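Local atomic coordinates of cytochrome c, putative (Shewanella oneidensis, PDB entry 1SP3), a protein that binds eight c-type hemes and probably works as a respiratory oxidoreductase that reduces tetrathionate. Residues N307-L312 / F389-M394; N61-A66 / P328-T333; K335-K340 / G385-A390. All blocks are in the same frame, centred on the assembly; numbering follows the deposited sequence.

Contact 1 of 3, residues N307-L312 / F389-M394; sequences NVVTKL and FAATEM. With HEC (heme c), chain D.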
loop_
_atom_site.group_PDB
_atom_site.type_symbol
_atom_site.label_atom_id
_atom_site.label_comp_id
_atom_site.label_asym_id
_atom_site.label_seq_id
_atom_site.Cartn_x
_atom_site.Cartn_y
_atom_site.Cartn_z
ATOM N N ASN A 307 -7.310 5.251 -25.214
ATOM C CA ASN A 307 -8.287 4.281 -25.726
ATOM C C ASN A 307 -8.101 2.870 -25.066
ATOM O O ASN A 307 -8.878 1.961 -25.270
ATOM C CB ASN A 307 -8.368 4.282 -27.271
ATOM C CG ASN A 307 -9.589 3.415 -27.815
ATOM O OD1 ASN A 307 -9.374 2.266 -28.259
ATOM N ND2 ASN A 307 -10.864 3.955 -27.737
ATOM N N VAL A 308 -7.083 2.750 -24.220
ATOM C CA VAL A 308 -6.692 1.472 -23.616
ATOM C C VAL A 308 -6.619 1.630 -22.064
ATOM O O VAL A 308 -6.577 2.769 -21.551
ATOM C CB VAL A 308 -5.392 1.046 -24.386
ATOM C CG1 VAL A 308 -4.182 0.693 -23.577
ATOM C CG2 VAL A 308 -5.725 0.014 -25.483
ATOM N N VAL A 309 -6.680 0.536 -21.325
ATOM C CA VAL A 309 -6.536 0.587 -19.858
ATOM C C VAL A 309 -5.069 0.779 -19.581
ATOM O O VAL A 309 -4.255 0.025 -20.077
ATOM C CB VAL A 309 -7.056 -0.684 -19.160
ATOM C CG1 VAL A 309 -6.715 -0.610 -17.644
ATOM C CG2 VAL A 309 -8.570 -0.794 -19.378
ATOM N N THR A 310 -4.713 1.810 -18.809
ATOM C CA THR A 310 -3.310 1.944 -18.405
ATOM C C THR A 310 -2.988 1.208 -17.083
ATOM O O THR A 310 -3.655 1.449 -16.019
ATOM C CB THR A 310 -2.922 3.431 -18.282
ATOM O OG1 THR A 310 -3.155 4.120 -19.528
ATOM C CG2 THR A 310 -1.393 3.548 -18.114
ATOM N N LYS A 311 -1.935 0.380 -17.104
ATOM C CA LYS A 311 -1.545 -0.357 -15.898
ATOM C C LYS A 311 -0.606 0.590 -15.193
ATOM O O LYS A 311 0.485 0.899 -15.672
ATOM C CB LYS A 311 -0.813 -1.659 -16.224
ATOM C CG LYS A 311 -1.707 -2.666 -17.024
ATOM C CD LYS A 311 -0.756 -3.637 -17.791
ATOM C CE LYS A 311 -1.463 -4.905 -18.218
ATOM N NZ LYS A 311 -2.104 -4.653 -19.561
ATOM N N LEU A 312 -1.054 1.060 -14.062
ATOM C CA LEU A 312 -0.292 1.977 -13.254
ATOM C C LEU A 312 0.841 1.235 -12.509
ATOM O O LEU A 312 1.901 1.846 -12.262
ATOM C CB LEU A 312 -1.205 2.686 -12.260
ATOM C CG LEU A 312 -2.265 3.634 -12.860
ATOM C CD1 LEU A 312 -2.990 4.369 -11.614
ATOM C CD2 LEU A 312 -1.608 4.763 -13.842
ATOM N N PHE A 389 -10.786 11.976 -18.921
ATOM C CA PHE A 389 -10.626 10.851 -17.987
ATOM C C PHE A 389 -10.235 9.545 -18.730
ATOM O O PHE A 389 -10.791 9.252 -19.779
ATOM C CB PHE A 389 -11.876 10.660 -17.159
ATOM C CG PHE A 389 -12.167 11.802 -16.223
ATOM C CD1 PHE A 389 -12.983 12.902 -16.634
ATOM C CD2 PHE A 389 -11.567 11.835 -14.930
ATOM C CE1 PHE A 389 -13.257 13.965 -15.740
ATOM C CE2 PHE A 389 -11.855 12.856 -14.050
ATOM C CZ PHE A 389 -12.679 13.968 -14.480
ATOM N N ALA A 390 -9.260 8.813 -18.219
ATOM C CA ALA A 390 -8.880 7.521 -18.817
ATOM C C ALA A 390 -8.835 6.353 -17.848
ATOM O O ALA A 390 -8.539 6.548 -16.664
ATOM C CB ALA A 390 -7.526 7.640 -19.526
ATOM N N ALA A 391 -9.017 5.134 -18.367
ATOM C CA ALA A 391 -9.126 3.916 -17.542
ATOM C C ALA A 391 -7.802 3.400 -17.105
ATOM O O ALA A 391 -6.828 3.548 -17.847
ATOM C CB ALA A 391 -9.983 2.805 -18.209
ATOM N N THR A 392 -7.746 2.858 -15.865
ATOM C CA THR A 392 -6.503 2.336 -15.298
ATOM C C THR A 392 -6.755 1.090 -14.530
ATOM O O THR A 392 -7.887 0.776 -14.226
ATOM C CB THR A 392 -5.878 3.295 -14.261
ATOM O OG1 THR A 392 -6.760 3.365 -13.138
ATOM C CG2 THR A 392 -5.765 4.788 -14.819
ATOM N N GLU A 393 -5.679 0.342 -14.271
ATOM C CA GLU A 393 -5.701 -0.753 -13.321
ATOM C C GLU A 393 -4.424 -0.676 -12.559
ATOM O O GLU A 393 -3.381 -0.169 -13.077
ATOM C CB GLU A 393 -5.929 -2.111 -14.009
ATOM C CG GLU A 393 -4.725 -2.842 -14.639
ATOM C CD GLU A 393 -5.169 -4.199 -15.203
ATOM O OE1 GLU A 393 -6.384 -4.367 -15.414
ATOM O OE2 GLU A 393 -4.354 -5.111 -15.362
ATOM N N MET A 394 -4.452 -1.172 -11.327
ATOM C CA MET A 394 -3.258 -1.164 -10.479
ATOM C C MET A 394 -3.194 -2.454 -9.641
ATOM O O MET A 394 -4.210 -2.911 -9.167
ATOM C CB MET A 394 -3.298 0.019 -9.563
ATOM C CG MET A 394 -1.973 0.149 -8.764
ATOM S SD MET A 394 -1.724 1.922 -8.418
ATOM C CE MET A 394 -0.233 1.748 -7.229
HETATM FE FE HEC D . -1.117 6.698 0.998
HETATM C CHA HEC D . 1.109 4.297 -0.278
HETATM C CHB HEC D . -1.111 8.299 -2.063
HETATM C CHC HEC D . -3.072 9.205 2.261
HETATM C CHD HEC D . -1.303 5.075 3.970
HETATM N NA HEC D . -0.197 6.357 -0.890
HETATM C C1A HEC D . 0.691 5.308 -1.184
HETATM C C2A HEC D . 1.088 5.458 -2.583
HETATM C C3A HEC D . 0.486 6.572 -3.091
HETATM C C4A HEC D . -0.336 7.149 -2.017
HETATM C CMA HEC D . 0.649 7.105 -4.581
HETATM C CAA HEC D . 2.039 4.469 -3.360
HETATM C CBA HEC D . 1.221 3.554 -4.311
HETATM C CGA HEC D . 0.045 2.877 -3.556
HETATM O O1A HEC D . -1.120 3.336 -3.745
HETATM O O2A HEC D . 0.179 1.893 -2.705
HETATM N NB HEC D . -1.950 8.426 0.280
HETATM C C1B HEC D . -1.757 8.915 -1.034
HETATM C C2B HEC D . -2.393 10.207 -1.155
HETATM C C3B HEC D . -2.972 10.441 0.050
HETATM C C4B HEC D . -2.672 9.324 0.952
HETATM C CMB HEC D . -2.405 11.045 -2.477
HETATM C CAB HEC D . -3.779 11.681 0.510
HETATM C CBB HEC D . -4.622 12.359 -0.345
HETATM N NC HEC D . -2.100 7.078 2.861
HETATM C C1C HEC D . -2.846 8.182 3.146
HETATM C C2C HEC D . -3.336 8.060 4.489
HETATM C C3C HEC D . -2.860 6.866 4.986
HETATM C C4C HEC D . -2.049 6.248 3.942
HETATM C CMC HEC D . -4.222 9.163 5.146
HETATM C CAC HEC D . -3.104 6.239 6.416
HETATM C CBC HEC D . -4.335 5.953 6.974
HETATM N ND HEC D . -0.248 4.914 1.739
HETATM C C1D HEC D . -0.411 4.555 3.058
HETATM C C2D HEC D . 0.526 3.428 3.281
HETATM C C3D HEC D . 1.290 3.171 1.975
HETATM C C4D HEC D . 0.741 4.152 1.063
HETATM C CMD HEC D . 0.710 2.658 4.588
HETATM C CAD HEC D . 2.361 2.049 1.672
HETATM C CBD HEC D . 1.585 0.826 1.170
HETATM C CGD HEC D . 2.443 -0.453 1.030
HETATM O O1D HEC D . 1.810 -1.522 1.199
HETATM O O2D HEC D . 3.707 -0.524 0.733
HETATM O O HOH W 1 -5.683 4.728 -20.160
HETATM O O HOH W 2 -9.410 4.795 -21.246
#

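Contact 2 of 3, residues N61-A66 / P328-T333; sequences NNFCVA and PFKVHT. With HEC (heme c), chain D; SCN (thiocyanate ion), chain B.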
loop_
_atom_site.group_PDB
_atom_site.type_symbol
_atom_site.label_atom_id
_atom_site.label_comp_id
_atom_site.label_asym_id
_atom_site.label_seq_id
_atom_site.Cartn_x
_atom_site.Cartn_y
_atom_site.Cartn_z
ATOM N N ASN A 61 -1.092 6.595 -8.223
ATOM C CA ASN A 61 -2.031 5.464 -8.061
ATOM C C ASN A 61 -3.395 5.844 -8.568
ATOM O O ASN A 61 -3.580 6.972 -9.077
ATOM C CB ASN A 61 -2.052 4.903 -6.612
ATOM C CG ASN A 61 -2.785 5.832 -5.598
ATOM O OD1 ASN A 61 -3.609 6.702 -5.975
ATOM N ND2 ASN A 61 -2.553 5.575 -4.286
ATOM N N ASN A 62 -4.342 4.895 -8.570
ATOM C CA ASN A 62 -5.707 5.198 -9.040
ATOM C C ASN A 62 -6.731 5.370 -7.881
ATOM O O ASN A 62 -7.959 5.166 -8.028
ATOM C CB ASN A 62 -6.211 4.245 -10.138
ATOM C CG ASN A 62 -6.208 2.748 -9.715
ATOM O OD1 ASN A 62 -6.021 2.419 -8.526
ATOM N ND2 ASN A 62 -6.377 1.836 -10.701
ATOM N N PHE A 63 -6.207 5.744 -6.713
ATOM C CA PHE A 63 -7.058 6.064 -5.551
ATOM C C PHE A 63 -7.025 7.598 -5.481
ATOM O O PHE A 63 -7.576 8.278 -6.399
ATOM C CB PHE A 63 -6.469 5.421 -4.295
ATOM C CG PHE A 63 -6.820 3.946 -4.142
ATOM C CD1 PHE A 63 -5.896 2.954 -4.487
ATOM C CD2 PHE A 63 -8.068 3.560 -3.668
ATOM C CE1 PHE A 63 -6.233 1.620 -4.376
ATOM C CE2 PHE A 63 -8.405 2.250 -3.532
ATOM C CZ PHE A 63 -7.495 1.267 -3.863
ATOM N N CYS A 64 -6.248 8.145 -4.533
ATOM C CA CYS A 64 -6.070 9.593 -4.437
ATOM C C CYS A 64 -5.095 10.172 -5.431
ATOM O O CYS A 64 -4.932 11.408 -5.507
ATOM C CB CYS A 64 -5.822 10.039 -2.952
ATOM S SG CYS A 64 -7.347 9.767 -1.866
ATOM N N VAL A 65 -4.397 9.305 -6.175
ATOM C CA VAL A 65 -3.533 9.754 -7.282
ATOM C C VAL A 65 -2.110 10.119 -6.838
ATOM O O VAL A 65 -1.151 9.421 -7.183
ATOM C CB VAL A 65 -4.153 10.902 -8.133
ATOM C CG1 VAL A 65 -3.266 11.180 -9.386
ATOM C CG2 VAL A 65 -5.570 10.508 -8.628
ATOM N N ALA A 66 -1.947 11.201 -6.093
ATOM C CA ALA A 66 -0.616 11.667 -5.833
ATOM C C ALA A 66 -0.628 12.672 -4.730
ATOM O O ALA A 66 -1.553 13.531 -4.580
ATOM C CB ALA A 66 0.036 12.309 -7.048
ATOM N N PRO A 328 -0.582 -14.080 -5.880
ATOM C CA PRO A 328 -1.900 -13.467 -5.790
ATOM C C PRO A 328 -1.814 -11.968 -5.582
ATOM O O PRO A 328 -0.947 -11.441 -4.864
ATOM C CB PRO A 328 -2.462 -14.064 -4.487
ATOM C CG PRO A 328 -1.262 -14.187 -3.617
ATOM C CD PRO A 328 -0.040 -14.361 -4.517
ATOM N N PHE A 329 -2.795 -11.293 -6.150
ATOM C CA PHE A 329 -2.762 -9.868 -6.207
ATOM C C PHE A 329 -4.158 -9.274 -6.017
ATOM O O PHE A 329 -5.170 -9.834 -6.482
ATOM C CB PHE A 329 -2.268 -9.420 -7.596
ATOM C CG PHE A 329 -0.817 -9.637 -7.811
ATOM C CD1 PHE A 329 -0.347 -10.859 -8.349
ATOM C CD2 PHE A 329 0.099 -8.645 -7.449
ATOM C CE1 PHE A 329 0.963 -11.045 -8.578
ATOM C CE2 PHE A 329 1.462 -8.843 -7.638
ATOM C CZ PHE A 329 1.880 -10.073 -8.200
ATOM N N LYS A 330 -4.181 -8.121 -5.396
ATOM C CA LYS A 330 -5.356 -7.307 -5.421
ATOM C C LYS A 330 -5.241 -6.282 -6.562
ATOM O O LYS A 330 -4.154 -5.652 -6.796
ATOM C CB LYS A 330 -5.605 -6.595 -4.088
ATOM C CG LYS A 330 -6.661 -5.477 -4.293
ATOM C CD LYS A 330 -7.126 -4.847 -3.035
ATOM C CE LYS A 330 -8.379 -3.924 -3.397
ATOM N NZ LYS A 330 -8.198 -2.600 -2.797
ATOM N N VAL A 331 -6.327 -6.151 -7.313
ATOM C CA VAL A 331 -6.288 -5.313 -8.512
ATOM C C VAL A 331 -7.398 -4.264 -8.400
ATOM O O VAL A 331 -8.556 -4.607 -8.184
ATOM C CB VAL A 331 -6.533 -6.144 -9.779
ATOM C CG1 VAL A 331 -6.644 -5.225 -11.045
ATOM C CG2 VAL A 331 -5.417 -7.279 -9.933
ATOM N N HIS A 332 -7.052 -3.012 -8.437
ATOM C CA HIS A 332 -8.057 -1.956 -8.296
ATOM C C HIS A 332 -8.193 -1.255 -9.691
ATOM O O HIS A 332 -7.162 -1.042 -10.324
ATOM C CB HIS A 332 -7.580 -0.971 -7.257
ATOM C CG HIS A 332 -8.513 0.185 -7.070
ATOM N ND1 HIS A 332 -8.164 1.478 -7.378
ATOM C CD2 HIS A 332 -9.769 0.247 -6.555
ATOM C CE1 HIS A 332 -9.152 2.295 -7.046
ATOM N NE2 HIS A 332 -10.147 1.568 -6.563
ATOM N N THR A 333 -9.431 -1.029 -10.199
ATOM C CA THR A 333 -9.585 -0.358 -11.475
ATOM C C THR A 333 -10.275 0.982 -11.307
ATOM O O THR A 333 -10.789 1.272 -10.257
ATOM C CB THR A 333 -10.290 -1.202 -12.502
ATOM O OG1 THR A 333 -11.575 -1.504 -12.044
ATOM C CG2 THR A 333 -9.640 -2.639 -12.620
HETATM FE FE HEC D . -1.117 6.698 0.998
HETATM C CHA HEC D . 1.109 4.297 -0.278
HETATM C CHB HEC D . -1.111 8.299 -2.063
HETATM C CHC HEC D . -3.072 9.205 2.261
HETATM C CHD HEC D . -1.303 5.075 3.970
HETATM N NA HEC D . -0.197 6.357 -0.890
HETATM C C1A HEC D . 0.691 5.308 -1.184
HETATM C C2A HEC D . 1.088 5.458 -2.583
HETATM C C3A HEC D . 0.486 6.572 -3.091
HETATM C C4A HEC D . -0.336 7.149 -2.017
HETATM C CMA HEC D . 0.649 7.105 -4.581
HETATM C CAA HEC D . 2.039 4.469 -3.360
HETATM C CBA HEC D . 1.221 3.554 -4.311
HETATM C CGA HEC D . 0.045 2.877 -3.556
HETATM O O1A HEC D . -1.120 3.336 -3.745
HETATM O O2A HEC D . 0.179 1.893 -2.705
HETATM N NB HEC D . -1.950 8.426 0.280
HETATM C C1B HEC D . -1.757 8.915 -1.034
HETATM C C2B HEC D . -2.393 10.207 -1.155
HETATM C C3B HEC D . -2.972 10.441 0.050
HETATM C C4B HEC D . -2.672 9.324 0.952
HETATM C CMB HEC D . -2.405 11.045 -2.477
HETATM C CAB HEC D . -3.779 11.681 0.510
HETATM C CBB HEC D . -4.622 12.359 -0.345
HETATM N NC HEC D . -2.100 7.078 2.861
HETATM C C1C HEC D . -2.846 8.182 3.146
HETATM C C2C HEC D . -3.336 8.060 4.489
HETATM C C3C HEC D . -2.860 6.866 4.986
HETATM C C4C HEC D . -2.049 6.248 3.942
HETATM C CMC HEC D . -4.222 9.163 5.146
HETATM C CAC HEC D . -3.104 6.239 6.416
HETATM C CBC HEC D . -4.335 5.953 6.974
HETATM N ND HEC D . -0.248 4.914 1.739
HETATM C C1D HEC D . -0.411 4.555 3.058
HETATM C C2D HEC D . 0.526 3.428 3.281
HETATM C C3D HEC D . 1.290 3.171 1.975
HETATM C C4D HEC D . 0.741 4.152 1.063
HETATM C CMD HEC D . 0.710 2.658 4.588
HETATM C CAD HEC D . 2.361 2.049 1.672
HETATM C CBD HEC D . 1.585 0.826 1.170
HETATM C CGD HEC D . 2.443 -0.453 1.030
HETATM O O1D HEC D . 1.810 -1.522 1.199
HETATM O O2D HEC D . 3.707 -0.524 0.733
HETATM S S SCN B . -2.877 5.292 0.248
HETATM C C SCN B . -3.783 6.096 -0.905
HETATM N N SCN B . -4.353 6.733 -1.700
#

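Contact 3 of 3, residues K335-K340 / G385-A390; sequences KQIYDK and GEYDFA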
loop_
_atom_site.group_PDB
_atom_site.type_symbol
_atom_site.label_atom_id
_atom_site.label_comp_id
_atom_site.label_asym_id
_atom_site.label_seq_id
_atom_site.Cartn_x
_atom_site.Cartn_y
_atom_site.Cartn_z
ATOM N N LYS A 335 -11.081 5.166 -13.324
ATOM C CA LYS A 335 -10.811 6.218 -14.318
ATOM C C LYS A 335 -10.344 7.448 -13.619
ATOM O O LYS A 335 -10.864 7.819 -12.558
ATOM C CB LYS A 335 -12.052 6.622 -15.090
ATOM C CG LYS A 335 -12.653 5.494 -15.989
ATOM C CD LYS A 335 -13.271 6.035 -17.242
ATOM C CE LYS A 335 -14.729 6.015 -17.161
ATOM N NZ LYS A 335 -15.303 7.094 -18.072
ATOM N N GLN A 336 -9.386 8.122 -14.230
ATOM C CA GLN A 336 -8.812 9.307 -13.596
ATOM C C GLN A 336 -8.301 10.313 -14.610
ATOM O O GLN A 336 -8.214 10.051 -15.816
ATOM C CB GLN A 336 -7.728 8.869 -12.619
ATOM C CG GLN A 336 -6.406 8.501 -13.300
ATOM C CD GLN A 336 -5.479 7.790 -12.296
ATOM O OE1 GLN A 336 -5.699 6.628 -11.878
ATOM N NE2 GLN A 336 -4.457 8.468 -11.937
ATOM N N ILE A 337 -7.967 11.477 -14.119
ATOM C CA ILE A 337 -7.804 12.638 -14.973
ATOM C C ILE A 337 -6.448 12.692 -15.673
ATOM O O ILE A 337 -5.416 12.412 -15.091
ATOM C CB ILE A 337 -8.040 13.931 -14.127
ATOM C CG1 ILE A 337 -8.015 15.205 -15.041
ATOM C CG2 ILE A 337 -7.030 14.036 -12.929
ATOM C CD1 ILE A 337 -8.401 16.560 -14.309
ATOM N N TYR A 338 -6.492 13.015 -16.972
ATOM C CA TYR A 338 -5.333 13.108 -17.799
ATOM C C TYR A 338 -5.375 14.386 -18.687
ATOM O O TYR A 338 -6.418 14.919 -19.008
ATOM C CB TYR A 338 -5.085 11.791 -18.620
ATOM C CG TYR A 338 -5.826 11.675 -19.932
ATOM C CD1 TYR A 338 -5.240 12.066 -21.147
ATOM C CD2 TYR A 338 -7.119 11.154 -19.957
ATOM C CE1 TYR A 338 -5.972 11.946 -22.395
ATOM C CE2 TYR A 338 -7.833 11.031 -21.154
ATOM C CZ TYR A 338 -7.273 11.430 -22.349
ATOM O OH TYR A 338 -8.046 11.262 -23.498
ATOM N N ASP A 339 -4.208 14.871 -19.032
ATOM C CA ASP A 339 -4.060 16.028 -19.932
ATOM C C ASP A 339 -4.339 15.606 -21.381
ATOM O O ASP A 339 -3.583 14.827 -21.971
ATOM C CB ASP A 339 -2.637 16.520 -19.819
ATOM C CG ASP A 339 -2.429 17.846 -20.510
ATOM O OD1 ASP A 339 -2.592 17.913 -21.783
ATOM O OD2 ASP A 339 -2.057 18.830 -19.840
ATOM N N LYS A 340 -5.408 16.146 -21.950
ATOM C CA LYS A 340 -5.946 15.668 -23.243
ATOM C C LYS A 340 -5.005 16.001 -24.379
ATOM O O LYS A 340 -5.041 15.346 -25.418
ATOM C CB LYS A 340 -7.322 16.304 -23.536
ATOM C CG LYS A 340 -7.892 15.870 -24.848
ATOM C CD LYS A 340 -9.189 15.106 -24.662
ATOM C CE LYS A 340 -10.209 15.251 -25.841
ATOM N NZ LYS A 340 -10.214 16.571 -26.597
ATOM N N GLY A 385 -4.348 22.908 -20.255
ATOM C CA GLY A 385 -5.624 23.566 -20.221
ATOM C C GLY A 385 -6.776 22.693 -20.664
ATOM O O GLY A 385 -7.869 23.104 -20.543
ATOM N N GLU A 386 -6.510 21.492 -21.153
ATOM C CA GLU A 386 -7.534 20.557 -21.594
ATOM C C GLU A 386 -7.375 19.194 -20.842
ATOM O O GLU A 386 -6.287 18.600 -20.804
ATOM C CB GLU A 386 -7.359 20.290 -23.092
ATOM C CG GLU A 386 -7.996 21.280 -24.063
ATOM C CD GLU A 386 -8.186 20.626 -25.437
ATOM O OE1 GLU A 386 -9.277 20.011 -25.667
ATOM O OE2 GLU A 386 -7.239 20.678 -26.273
ATOM N N TYR A 387 -8.456 18.699 -20.279
ATOM C CA TYR A 387 -8.357 17.442 -19.590
ATOM C C TYR A 387 -9.416 16.519 -20.098
ATOM O O TYR A 387 -10.407 16.964 -20.723
ATOM C CB TYR A 387 -8.475 17.620 -18.098
ATOM C CG TYR A 387 -9.872 17.983 -17.603
ATOM C CD1 TYR A 387 -10.743 16.985 -17.124
ATOM C CD2 TYR A 387 -10.307 19.323 -17.571
ATOM C CE1 TYR A 387 -11.984 17.302 -16.625
ATOM C CE2 TYR A 387 -11.592 19.683 -17.056
ATOM C CZ TYR A 387 -12.425 18.673 -16.634
ATOM O OH TYR A 387 -13.673 18.945 -16.132
ATOM N N ASP A 388 -9.202 15.230 -19.799
ATOM C CA ASP A 388 -10.219 14.177 -19.947
ATOM C C ASP A 388 -10.035 13.072 -18.830
ATOM O O ASP A 388 -9.209 13.258 -17.871
ATOM C CB ASP A 388 -10.205 13.679 -21.395
ATOM C CG ASP A 388 -11.492 13.053 -21.779
ATOM O OD1 ASP A 388 -12.354 12.735 -20.891
ATOM O OD2 ASP A 388 -11.746 12.853 -22.955
ATOM N N PHE A 389 -10.786 11.976 -18.921
ATOM C CA PHE A 389 -10.626 10.851 -17.987
ATOM C C PHE A 389 -10.235 9.545 -18.730
ATOM O O PHE A 389 -10.791 9.252 -19.779
ATOM C CB PHE A 389 -11.876 10.660 -17.159
ATOM C CG PHE A 389 -12.167 11.802 -16.223
ATOM C CD1 PHE A 389 -12.983 12.902 -16.634
ATOM C CD2 PHE A 389 -11.567 11.835 -14.930
ATOM C CE1 PHE A 389 -13.257 13.965 -15.740
ATOM C CE2 PHE A 389 -11.855 12.856 -14.050
ATOM C CZ PHE A 389 -12.679 13.968 -14.480
ATOM N N ALA A 390 -9.260 8.813 -18.219
ATOM C CA ALA A 390 -8.880 7.521 -18.817
ATOM C C ALA A 390 -8.835 6.353 -17.848
ATOM O O ALA A 390 -8.539 6.548 -16.664
ATOM C CB ALA A 390 -7.526 7.640 -19.526
HETATM O O HOH W 3 -10.462 9.989 -23.830
#

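Contact 1 of 3, residues N307-L312 / F389-M394
Thr310 faces Thr392 and Lys311 faces Glu393 where the strand beginning at Thr310 runs parallel beside 389-394. Three backbone bonds join them: Thr310 N reaches Ala391 O at 2.9 Å, Thr310 O takes the N-H of Glu393, and Leu312 N gives a nearly head-on bond to Glu393 O at 2.8 Å. A water beside Ala391 O also meets Val308 O and Thr310 OG1, tying the start of this pairing to the loop before it.

Glu393 is the side chain to follow. Its CB lies 4.0 Å from Val309 CG1, a methyl that also rests on the backbone of Thr392 and Glu393. With chi1 at 83°, CG stands between the backbone N and the carbonyl carbon, and it comes 3.9 Å from CG of Lys311; the two chains then run side by side in the same direction. At the tip OE2 lies against CG and CE of Lys311 but stays 4.8 Å from its NZ, too far for a salt bridge, although the opposite charges probably attract. The bonded partner of OE2 is the indole N-H of Trp395, while Lys311 makes a cation-pi contact with Tyr314.

On the other face Leu312 lays CG 3.9 Å from Thr392 CB, and its CB meets Met394 SD at 4.0 Å. Thr392 OG1 is bonded to Asn62. Met394 carries on inward, CE lying 3.7 Å from CBA of a heme propionate. This is a parallel strand pair in a mixed sheet, Lys311 and Glu393 on its more exposed face, Thr310 and Thr392 on the other, one end in the wall of a heme pocket.

Contact 2 of 3, residues N61-A66 / P328-T333
Phe63 and His332 lie face to face, ring centroids 3.8 Å apart and planes only 6° from parallel. CE1 of the imidazole sits over the centre of the phenyl ring, and Phe63 CZ over that of the imidazole, with a small offset.

The hydrogen bonds pair Asn62 with the same histidine in both directions. His332 ND1 donates to Asn62 OD1 at 2.6 Å, almost straight at 171° and in the imidazole plane, though well above the plane of the amide carbonyl. Asn62 ND2 returns a bond of 3.0 Å to His332 O and is also bonded to Thr392 OG1. Replacing His332 by an alanine would probably leave Asn62 OD1 without this donor and Phe63 without the partner stacked on one face.

Toward the heme, Asn61 OD1 accepts from Phe63 N, an Asx turn, and from Val65 N across its opposite face. With OD1 held this way, Asn61 ND2 is directed at heme O1A, 2.7 Å away, with a weak bond to a thiocyanate, probably from the crystallisation liquor, whose sulfur binds the iron. Loop 61-66, between strand 50-53 and helix 71-74, is seated against strand 325-339, with strands 246-251 and 387-397 alongside supplying Trp250 and Trp396.

Contact 3 of 3, residues K335-K340 / G385-A390
Tyr338 lays its ring alongside Asp388, ring and carboxylate planes only 12° apart. The carbonyl carbon of Phe389 lies at the ring edge, as does a water; Ala390 CB and Asp388 CB come in obliquely, each 3.6 Å away, at Tyr338 CD2 and CE2 respectively. The hydroxyl is bonded to Ser306 and, at 2.8 Å, to that edge water; the water donates to Asp388 OD2. On the reverse side of the sheet the Phe389 ring has Gln336 CA at its edge, and its CE2 stands 4.0 Å from Ile337 CB. The Tyr387 ring takes Phe389 CE1 at its edge and Ile337 CD1 obliquely, 3.7 Å from Tyr387 CD1. Trp362 meets both of these rings, edge-to-face in the case of Phe389.

Beneath the side chains is an antiparallel ladder. Gln336 with Ala390 and Tyr338 with Asp388 are the hydrogen-bonded pairs, each joined by bonds both ways; Ile337 with Phe389 is non-hydrogen-bonded. Lys340 N to Glu386 O, 2.8 Å, adds one more bond just beyond the end of strand 335-339 and before the start of 387-390.

Asp388 holds CG anti to its own N (chi1 -157°), which lets OD1 accept from Phe389 N at 2.6 Å while OD2 is turned to the water. Lys340 passes its CD across Asp388 CB and reaches Glu386 OE1 with NZ in a long salt bridge of 3.7 Å; Glu386 OE2 pairs with Lys341. The backbone ladder and the aromatic and aliphatic groups probably do most of the holding; the one salt bridge across the contact, being long, probably adds less.

Overall arrangement
All three contacts use one mixed sheet. Strand 387-397 is central to contacts 1 and 3, pairing parallel with strand 310-315 and antiparallel with the C-terminal end of strand 325-339; they share Phe389 and Ala390. Contact 2 docks loop 61-66 on an earlier part of strand 325-339, thereby joining the two cytochrome family regions. Segments of contacts 1 and 2 alternate along the chain, contact 2 closes before contact 3 opens, and 1 and 3 end on one stretch. Contact 1 lies about 11 Å, centre to centre, from each of the others, which are about 18 Å apart. Gln336 of contact 3 packs against Asn62, Leu312 and Thr392. From contact 3 the sheet leads inward to the heme touched by contacts 1 and 2.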